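Local coordinates for Agap007691-pb (Anopheles gambiae, PDB 5C98), which is of unknown function but has the fold of the serpins, a family that includes many inhibitors of serine proteases, at residues A[194-206]-A[368-380]. Sequence-based numbering, arbitrary orientation.
Sequences LFQFINAPTQRVS and QVGNFSKYIDPDE
Phe197 and Lys374 bring the two backbones to a CA-CA distance of 5.2 Å where the loop of the hairpin joining antiparallel strands 191-194 and 204-219, built on two type I turns, meets the tail that leaves strand 366-372, and Ile198 N donates to Ser373 O at 3.0 Å. The contact illustrates how one side-chain amide can read a main-chain N-H and C=O together: Asn199 OD1 accepts from Tyr375 N (2.8 Å) on a lone pair, while Asn199 ND2 donates to Tyr375 O (3.0 Å), which fixes the amide's rotation. With CG between the backbone N and the carbonyl carbon (chi1 62°), the amide lies alongside the Lys374-Tyr375 main chain.

Much of the remaining contact is a cluster of four aromatic rings, Phe195, Phe197, Phe372 and Tyr375. The Phe197 ring has Tyr375 CB over one face, a CH-pi contact 3.6 Å from the centroid, and Phe195 CD1 over the other. Phe372 presents its edge to the face of Phe195 in a T-shaped pair, planes at 63°. Gln203 packs over one face of the Tyr375 ring, with Gln203 CG 3.6 Å from the ring centroid; its amide stacks within 5° of the ring plane, NE2 tied to Arg204 O.

Within the serpin fold, the cluster continues into strand 270-287, where Phe372 meets Phe281, and into strand 354-360 through Phe354; Asn38 OD1 accepts from the backbone N of both Ser373 and Lys374, joining the C-terminal tail to the loop between helix 15-32 and strand 39-41.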
ATOM      1  N   LEU A 194      19.305  19.890  -5.452  1.00 18.39           N
ATOM      2  CA  LEU A 194      19.155  18.968  -6.555  1.00 18.66           C
ATOM      3  C   LEU A 194      18.679  17.608  -6.044  1.00 20.63           C
ATOM      4  O   LEU A 194      19.125  17.109  -5.000  1.00 19.65           O
ATOM      5  CB  LEU A 194      20.505  18.818  -7.262  1.00 19.40           C
ATOM      6  CG  LEU A 194      20.544  17.859  -8.442  1.00 22.23           C
ATOM      7  CD1 LEU A 194      21.570  18.378  -9.458  1.00 24.11           C
ATOM      8  CD2 LEU A 194      20.891  16.454  -8.005  1.00 20.74           C
ATOM      9  N   PHE A 195      17.763  17.000  -6.783  1.00 19.78           N
ATOM     10  CA  PHE A 195      17.431  15.589  -6.603  1.00 16.46           C
ATOM     11  C   PHE A 195      17.507  14.952  -7.979  1.00 18.17           C
ATOM     12  O   PHE A 195      16.991  15.510  -8.948  1.00 19.34           O
ATOM     13  CB  PHE A 195      16.015  15.418  -6.012  1.00 15.40           C
ATOM     14  CG  PHE A 195      15.663  13.998  -5.684  1.00 15.95           C
ATOM     15  CD1 PHE A 195      15.110  13.187  -6.637  1.00 16.43           C
ATOM     16  CD2 PHE A 195      15.873  13.479  -4.416  1.00 15.49           C
ATOM     17  CE1 PHE A 195      14.787  11.872  -6.360  1.00 16.89           C
ATOM     18  CE2 PHE A 195      15.555  12.166  -4.136  1.00 14.15           C
ATOM     19  CZ  PHE A 195      15.013  11.377  -5.089  1.00 15.64           C
ATOM     20  N   GLN A 196      18.158  13.802  -8.083  1.00 16.02           N
ATOM     21  CA  GLN A 196      18.441  13.186  -9.382  1.00 18.49           C
ATOM     22  C   GLN A 196      17.229  12.385  -9.844  1.00 17.88           C
ATOM     23  O   GLN A 196      17.246  11.162  -9.921  1.00 18.10           O
ATOM     24  CB  GLN A 196      19.691  12.303  -9.320  1.00 19.84           C
ATOM     25  CG  GLN A 196      20.982  13.000  -8.976  1.00 33.98           C
ATOM     26  CD  GLN A 196      22.233  12.184  -9.313  1.00 38.36           C
ATOM     27  OE1 GLN A 196      22.162  11.036  -9.787  1.00 33.48           O
ATOM     28  NE2 GLN A 196      23.391  12.792  -9.085  1.00 45.32           N
ATOM     29  N   PHE A 197      16.167  13.110 -10.197  1.00 17.20           N
ATOM     30  CA  PHE A 197      14.961  12.458 -10.678  1.00 17.13           C
ATOM     31  C   PHE A 197      15.243  11.751 -11.993  1.00 18.54           C
ATOM     32  O   PHE A 197      16.011  12.239 -12.826  1.00 19.30           O
ATOM     33  CB  PHE A 197      13.856  13.479 -10.912  1.00 19.56           C
ATOM     34  CG  PHE A 197      13.344  14.135  -9.659  1.00 16.77           C
ATOM     35  CD1 PHE A 197      12.458  13.470  -8.816  1.00 15.89           C
ATOM     36  CD2 PHE A 197      13.695  15.427  -9.349  1.00 17.04           C
ATOM     37  CE1 PHE A 197      11.964  14.089  -7.682  1.00 16.75           C
ATOM     38  CE2 PHE A 197      13.177  16.047  -8.228  1.00 19.34           C
ATOM     39  CZ  PHE A 197      12.322  15.382  -7.397  1.00 17.02           C
ATOM     40  N   ILE A 198      14.580  10.611 -12.201  1.00 17.59           N
ATOM     41  CA  ILE A 198      14.795   9.860 -13.436  1.00 19.65           C
ATOM     42  C   ILE A 198      14.412  10.687 -14.662  1.00 20.49           C
ATOM     43  O   ILE A 198      15.064  10.585 -15.701  1.00 24.77           O
ATOM     44  CB  ILE A 198      14.068   8.496 -13.377  1.00 20.82           C
ATOM     45  CG1 ILE A 198      14.502   7.593 -14.551  1.00 23.88           C
ATOM     46  CG2 ILE A 198      12.553   8.671 -13.393  1.00 21.83           C
ATOM     47  CD1 ILE A 198      14.158   6.142 -14.339  1.00 25.40           C
ATOM     48  N   ASN A 199      13.382  11.536 -14.550  1.00 19.89           N
ATOM     49  CA  ASN A 199      12.883  12.353 -15.649  1.00 23.95           C
ATOM     50  C   ASN A 199      13.400  13.785 -15.618  1.00 22.41           C
ATOM     51  O   ASN A 199      13.043  14.575 -16.499  1.00 24.65           O
ATOM     52  CB  ASN A 199      11.346  12.375 -15.643  1.00 22.99           C
ATOM     53  CG  ASN A 199      10.761  13.004 -14.380  1.00 26.86           C
ATOM     54  OD1 ASN A 199      11.295  12.839 -13.290  1.00 20.22           O
ATOM     55  ND2 ASN A 199       9.658  13.728 -14.528  1.00 22.98           N
ATOM     56  N   ALA A 200      14.216  14.154 -14.621  1.00 21.24           N
ATOM     57  CA  ALA A 200      14.684  15.527 -14.435  1.00 22.73           C
ATOM     58  C   ALA A 200      15.896  15.505 -13.510  1.00 24.20           C
ATOM     59  O   ALA A 200      15.804  15.903 -12.341  1.00 20.03           O
ATOM     60  CB  ALA A 200      13.555  16.386 -13.856  1.00 23.78           C
ATOM     61  N   PRO A 201      17.052  15.049 -13.999  1.00 20.58           N
ATOM     62  CA  PRO A 201      18.164  14.713 -13.091  1.00 22.60           C
ATOM     63  C   PRO A 201      18.807  15.901 -12.397  1.00 19.48           C
ATOM     64  O   PRO A 201      19.617  15.687 -11.478  1.00 22.98           O
ATOM     65  CB  PRO A 201      19.178  14.013 -14.011  1.00 29.20           C
ATOM     66  CG  PRO A 201      18.463  13.686 -15.256  1.00 33.12           C
ATOM     67  CD  PRO A 201      17.307  14.619 -15.384  1.00 28.12           C
ATOM     68  N   THR A 202      18.521  17.138 -12.808  1.00 22.85           N
ATOM     69  CA  THR A 202      19.083  18.310 -12.144  1.00 20.48           C
ATOM     70  C   THR A 202      18.014  19.189 -11.506  1.00 24.37           C
ATOM     71  O   THR A 202      18.326  20.278 -11.016  1.00 25.06           O
ATOM     72  CB  THR A 202      19.973  19.115 -13.106  1.00 26.11           C
ATOM     73  OG1 THR A 202      19.190  19.656 -14.166  1.00 27.91           O
ATOM     74  CG2 THR A 202      21.044  18.216 -13.704  1.00 28.28           C
ATOM     75  N   GLN A 203      16.767  18.729 -11.450  1.00 21.06           N
ATOM     76  CA  GLN A 203      15.715  19.537 -10.856  1.00 20.30           C
ATOM     77  C   GLN A 203      15.962  19.726  -9.366  1.00 20.77           C
ATOM     78  O   GLN A 203      16.321  18.780  -8.653  1.00 21.88           O
ATOM     79  CB  GLN A 203      14.368  18.853 -11.056  1.00 21.83           C
ATOM     80  CG  GLN A 203      13.181  19.518 -10.360  1.00 22.52           C
ATOM     81  CD  GLN A 203      12.822  20.872 -10.949  1.00 23.87           C
ATOM     82  OE1 GLN A 203      12.737  21.016 -12.165  1.00 28.29           O
ATOM     83  NE2 GLN A 203      12.647  21.867 -10.091  1.00 28.40           N
ATOM     84  N   ARG A 204      15.720  20.941  -8.887  1.00 23.47           N
ATOM     85  CA  ARG A 204      15.861  21.267  -7.475  1.00 22.39           C
ATOM     86  C   ARG A 204      14.500  21.293  -6.790  1.00 24.72           C
ATOM     87  O   ARG A 204      13.534  21.853  -7.318  1.00 25.46           O
ATOM     88  CB  ARG A 204      16.569  22.612  -7.305  1.00 22.55           C
ATOM     89  CG  ARG A 204      17.913  22.599  -7.999  1.00 22.86           C
ATOM     90  CD  ARG A 204      18.697  23.917  -7.853  1.00 27.22           C
ATOM     91  NE  ARG A 204      19.303  24.026  -6.533  1.00 28.97           N
ATOM     92  CZ  ARG A 204      20.473  23.478  -6.194  1.00 30.51           C
ATOM     93  NH1 ARG A 204      21.161  22.749  -7.066  1.00 25.69           N
ATOM     94  NH2 ARG A 204      20.941  23.628  -4.965  1.00 33.10           N
ATOM     95  N   VAL A 205      14.440  20.699  -5.600  1.00 20.82           N
ATOM     96  CA  VAL A 205      13.215  20.628  -4.812  1.00 21.92           C
ATOM     97  C   VAL A 205      13.531  20.852  -3.341  1.00 19.98           C
ATOM     98  O   VAL A 205      14.669  20.687  -2.881  1.00 20.96           O
ATOM     99  CB  VAL A 205      12.477  19.290  -4.978  1.00 24.91           C
ATOM    100  CG1 VAL A 205      11.980  19.128  -6.406  1.00 24.98           C
ATOM    101  CG2 VAL A 205      13.389  18.142  -4.577  1.00 22.50           C
ATOM    102  N   SER A 206      12.499  21.227  -2.597  1.00 23.07           N
ATOM    103  CA  SER A 206      12.636  21.423  -1.160  0.50 21.36           C
ATOM    104  C   SER A 206      13.193  20.161  -0.517  1.00 19.45           C
ATOM    105  O   SER A 206      12.599  19.079  -0.639  1.00 20.25           O
ATOM    106  CB  SER A 206      11.269  21.752  -0.576  0.50 26.10           C
ATOM    107  OG  SER A 206      11.378  22.185   0.765  0.50 32.58           O
ATOM    108  N   GLN A 368       3.164  -0.879   3.805  1.00 14.00           N
ATOM    109  CA  GLN A 368       3.109  -0.048   2.612  1.00 13.71           C
ATOM    110  C   GLN A 368       4.524  -0.037   2.066  1.00 13.63           C
ATOM    111  O   GLN A 368       5.483  -0.053   2.836  1.00 13.66           O
ATOM    112  CB  GLN A 368       2.681   1.391   2.941  1.00 15.13           C
ATOM    113  CG  GLN A 368       2.130   2.145   1.776  1.00 17.98           C
ATOM    114  CD  GLN A 368       1.938   3.627   2.105  1.00 14.44           C
ATOM    115  OE1 GLN A 368       2.925   4.325   2.334  1.00 18.14           O
ATOM    116  NE2 GLN A 368       0.714   4.102   2.091  1.00 16.48           N
ATOM    117  N   VAL A 369       4.663  -0.035   0.739  1.00 12.92           N
ATOM    118  CA  VAL A 369       5.974  -0.039   0.100  1.00 12.59           C
ATOM    119  C   VAL A 369       5.891   0.823  -1.146  1.00 12.91           C
ATOM    120  O   VAL A 369       4.847   0.925  -1.778  1.00 14.74           O
ATOM    121  CB  VAL A 369       6.390  -1.503  -0.194  1.00 13.23           C
ATOM    122  CG1 VAL A 369       5.379  -2.187  -1.077  1.00 13.85           C
ATOM    123  CG2 VAL A 369       7.772  -1.563  -0.790  1.00 15.45           C
ATOM    124  N   GLY A 370       6.998   1.446  -1.512  1.00 13.35           N
ATOM    125  CA  GLY A 370       6.961   2.321  -2.663  1.00 15.31           C
ATOM    126  C   GLY A 370       8.328   2.849  -3.002  1.00 12.52           C
ATOM    127  O   GLY A 370       9.350   2.381  -2.484  1.00 13.33           O
ATOM    128  N   ASN A 371       8.334   3.795  -3.939  1.00 13.85           N
ATOM    129  CA  ASN A 371       9.566   4.424  -4.386  1.00 14.22           C
ATOM    130  C   ASN A 371       9.290   5.872  -4.730  1.00 15.58           C
ATOM    131  O   ASN A 371       8.165   6.243  -5.073  1.00 15.32           O
ATOM    132  CB  ASN A 371      10.160   3.699  -5.593  1.00 13.37           C
ATOM    133  CG  ASN A 371       9.325   3.849  -6.835  1.00 13.74           C
ATOM    134  OD1 ASN A 371       8.336   3.157  -7.002  1.00 16.63           O
ATOM    135  ND2 ASN A 371       9.739   4.732  -7.738  1.00 15.56           N
ATOM    136  N   PHE A 372      10.334   6.690  -4.605  1.00 12.53           N
ATOM    137  CA  PHE A 372      10.319   8.086  -4.987  1.00 13.94           C
ATOM    138  C   PHE A 372      11.443   8.299  -5.986  1.00 14.13           C
ATOM    139  O   PHE A 372      12.629   8.261  -5.634  1.00 14.70           O
ATOM    140  CB  PHE A 372      10.454   8.983  -3.755  1.00 15.28           C
ATOM    141  CG  PHE A 372      10.282  10.424  -4.068  1.00 16.94           C
ATOM    142  CD1 PHE A 372       9.038  10.903  -4.365  1.00 16.24           C
ATOM    143  CD2 PHE A 372      11.368  11.281  -4.143  1.00 17.84           C
ATOM    144  CE1 PHE A 372       8.846  12.241  -4.710  1.00 18.05           C
ATOM    145  CE2 PHE A 372      11.179  12.625  -4.477  1.00 18.41           C
ATOM    146  CZ  PHE A 372       9.951  13.088  -4.767  1.00 16.25           C
ATOM    147  N   SER A 373      11.057   8.510  -7.250  1.00 14.93           N
ATOM    148  CA  SER A 373      11.969   8.576  -8.377  1.00 14.79           C
ATOM    149  C   SER A 373      11.692   9.710  -9.345  1.00 17.20           C
ATOM    150  O   SER A 373      12.616  10.105 -10.058  1.00 18.04           O
ATOM    151  CB  SER A 373      11.890   7.282  -9.171  1.00 17.28           C
ATOM    152  OG  SER A 373      12.192   6.205  -8.323  1.00 15.46           O
ATOM    153  N   LYS A 374      10.450  10.201  -9.446  1.00 17.10           N
ATOM    154  CA  LYS A 374       9.980  11.032 -10.542  1.00 16.67           C
ATOM    155  C   LYS A 374       9.610  12.421 -10.042  1.00 18.32           C
ATOM    156  O   LYS A 374       8.996  12.572  -8.969  1.00 17.74           O
ATOM    157  CB  LYS A 374       8.749  10.369 -11.180  1.00 19.17           C
ATOM    158  CG  LYS A 374       8.189  11.161 -12.363  1.00 22.05           C
ATOM    159  CD  LYS A 374       6.936  10.550 -12.958  1.00 22.93           C
ATOM    160  CE  LYS A 374       6.378  11.423 -14.066  1.00 30.07           C
ATOM    161  NZ  LYS A 374       5.084  10.900 -14.567  1.00 40.87           N
ATOM    162  N   TYR A 375       9.983  13.424 -10.839  1.00 18.20           N
ATOM    163  CA  TYR A 375       9.599  14.798 -10.572  1.00 19.24           C
ATOM    164  C   TYR A 375       8.212  15.068 -11.145  1.00 23.48           C
ATOM    165  O   TYR A 375       7.992  14.929 -12.359  1.00 23.24           O
ATOM    166  CB  TYR A 375      10.595  15.775 -11.188  1.00 20.37           C
ATOM    167  CG  TYR A 375      10.157  17.188 -10.970  1.00 21.72           C
ATOM    168  CD1 TYR A 375      10.008  17.692  -9.681  1.00 22.46           C
ATOM    169  CD2 TYR A 375       9.884  18.013 -12.033  1.00 24.40           C
ATOM    170  CE1 TYR A 375       9.596  18.988  -9.465  1.00 22.89           C
ATOM    171  CE2 TYR A 375       9.478  19.329 -11.832  1.00 24.86           C
ATOM    172  CZ  TYR A 375       9.326  19.805 -10.548  1.00 24.80           C
ATOM    173  OH  TYR A 375       8.918  21.119 -10.383  1.00 28.18           O
ATOM    174  N   ILE A 376       7.288  15.470 -10.271  1.00 21.93           N
ATOM    175  CA  ILE A 376       5.928  15.871 -10.641  1.00 23.31           C
ATOM    176  C   ILE A 376       5.805  17.328 -10.229  1.00 28.08           C
ATOM    177  O   ILE A 376       5.843  17.631  -9.027  1.00 26.96           O
ATOM    178  CB  ILE A 376       4.877  15.018  -9.922  1.00 27.77           C
ATOM    179  CG1 ILE A 376       5.133  13.526 -10.184  1.00 25.54           C
ATOM    180  CG2 ILE A 376       3.469  15.442 -10.354  1.00 36.49           C
ATOM    181  CD1 ILE A 376       4.322  12.570  -9.327  1.00 30.49           C
ATOM    182  N   ASP A 377       5.702  18.223 -11.206  1.00 27.73           N
ATOM    183  CA  ASP A 377       5.605  19.653 -10.933  1.00 30.68           C
ATOM    184  C   ASP A 377       4.218  19.933 -10.383  1.00 38.05           C
ATOM    185  O   ASP A 377       3.228  19.704 -11.092  1.00 33.62           O
ATOM    186  CB  ASP A 377       5.811  20.443 -12.237  1.00 33.35           C
ATOM    187  CG  ASP A 377       5.938  21.948 -12.018  1.00 45.07           C
ATOM    188  OD1 ASP A 377       5.492  22.467 -10.975  1.00 33.33           O
ATOM    189  OD2 ASP A 377       6.489  22.626 -12.912  1.00 42.64           O
ATOM    190  N   PRO A 378       4.085  20.423  -9.147  1.00 28.75           N
ATOM    191  CA  PRO A 378       2.742  20.657  -8.600  1.00 33.22           C
ATOM    192  C   PRO A 378       1.996  21.796  -9.276  1.00 35.98           C
ATOM    193  O   PRO A 378       0.761  21.821  -9.204  1.00 41.09           O
ATOM    194  CB  PRO A 378       3.009  20.950  -7.120  1.00 38.05           C
ATOM    195  CG  PRO A 378       4.381  21.510  -7.097  1.00 40.07           C
ATOM    196  CD  PRO A 378       5.143  20.835  -8.205  1.00 32.58           C
ATOM    197  N   ASP A 379       2.695  22.738  -9.925  1.00 38.60           N
ATOM    198  CA  ASP A 379       2.012  23.773 -10.703  1.00 41.59           C
ATOM    199  C   ASP A 379       1.449  23.227 -12.007  1.00 34.58           C
ATOM    200  O   ASP A 379       0.603  23.881 -12.632  1.00 37.97           O
ATOM    201  CB  ASP A 379       2.970  24.923 -11.030  1.00 39.63           C
ATOM    202  CG  ASP A 379       3.272  25.798  -9.828  1.00 43.35           C
ATOM    203  OD1 ASP A 379       2.566  25.683  -8.800  1.00 46.65           O
ATOM    204  OD2 ASP A 379       4.204  26.618  -9.922  1.00 51.38           O
ATOM    205  N   GLU A 380       1.897  22.044 -12.424  1.00 35.19           N
ATOM    206  CA  GLU A 380       1.446  21.388 -13.643  1.00 41.60           C
ATOM    207  C   GLU A 380       0.447  20.274 -13.365  1.00 44.44           C
ATOM    208  O   GLU A 380      -0.549  20.155 -14.078  1.00 39.54           O
ATOM    209  CB  GLU A 380       2.660  20.816 -14.389  1.00 42.38           C
ATOM    210  CG  GLU A 380       2.357  20.098 -15.693  1.00 53.11           C
ATOM    211  CD  GLU A 380       1.924  21.031 -16.808  1.00 54.64           C
ATOM    212  OE1 GLU A 380       1.118  20.589 -17.655  1.00 53.18           O
ATOM    213  OE2 GLU A 380       2.393  22.195 -16.847  1.00 51.87           O
TER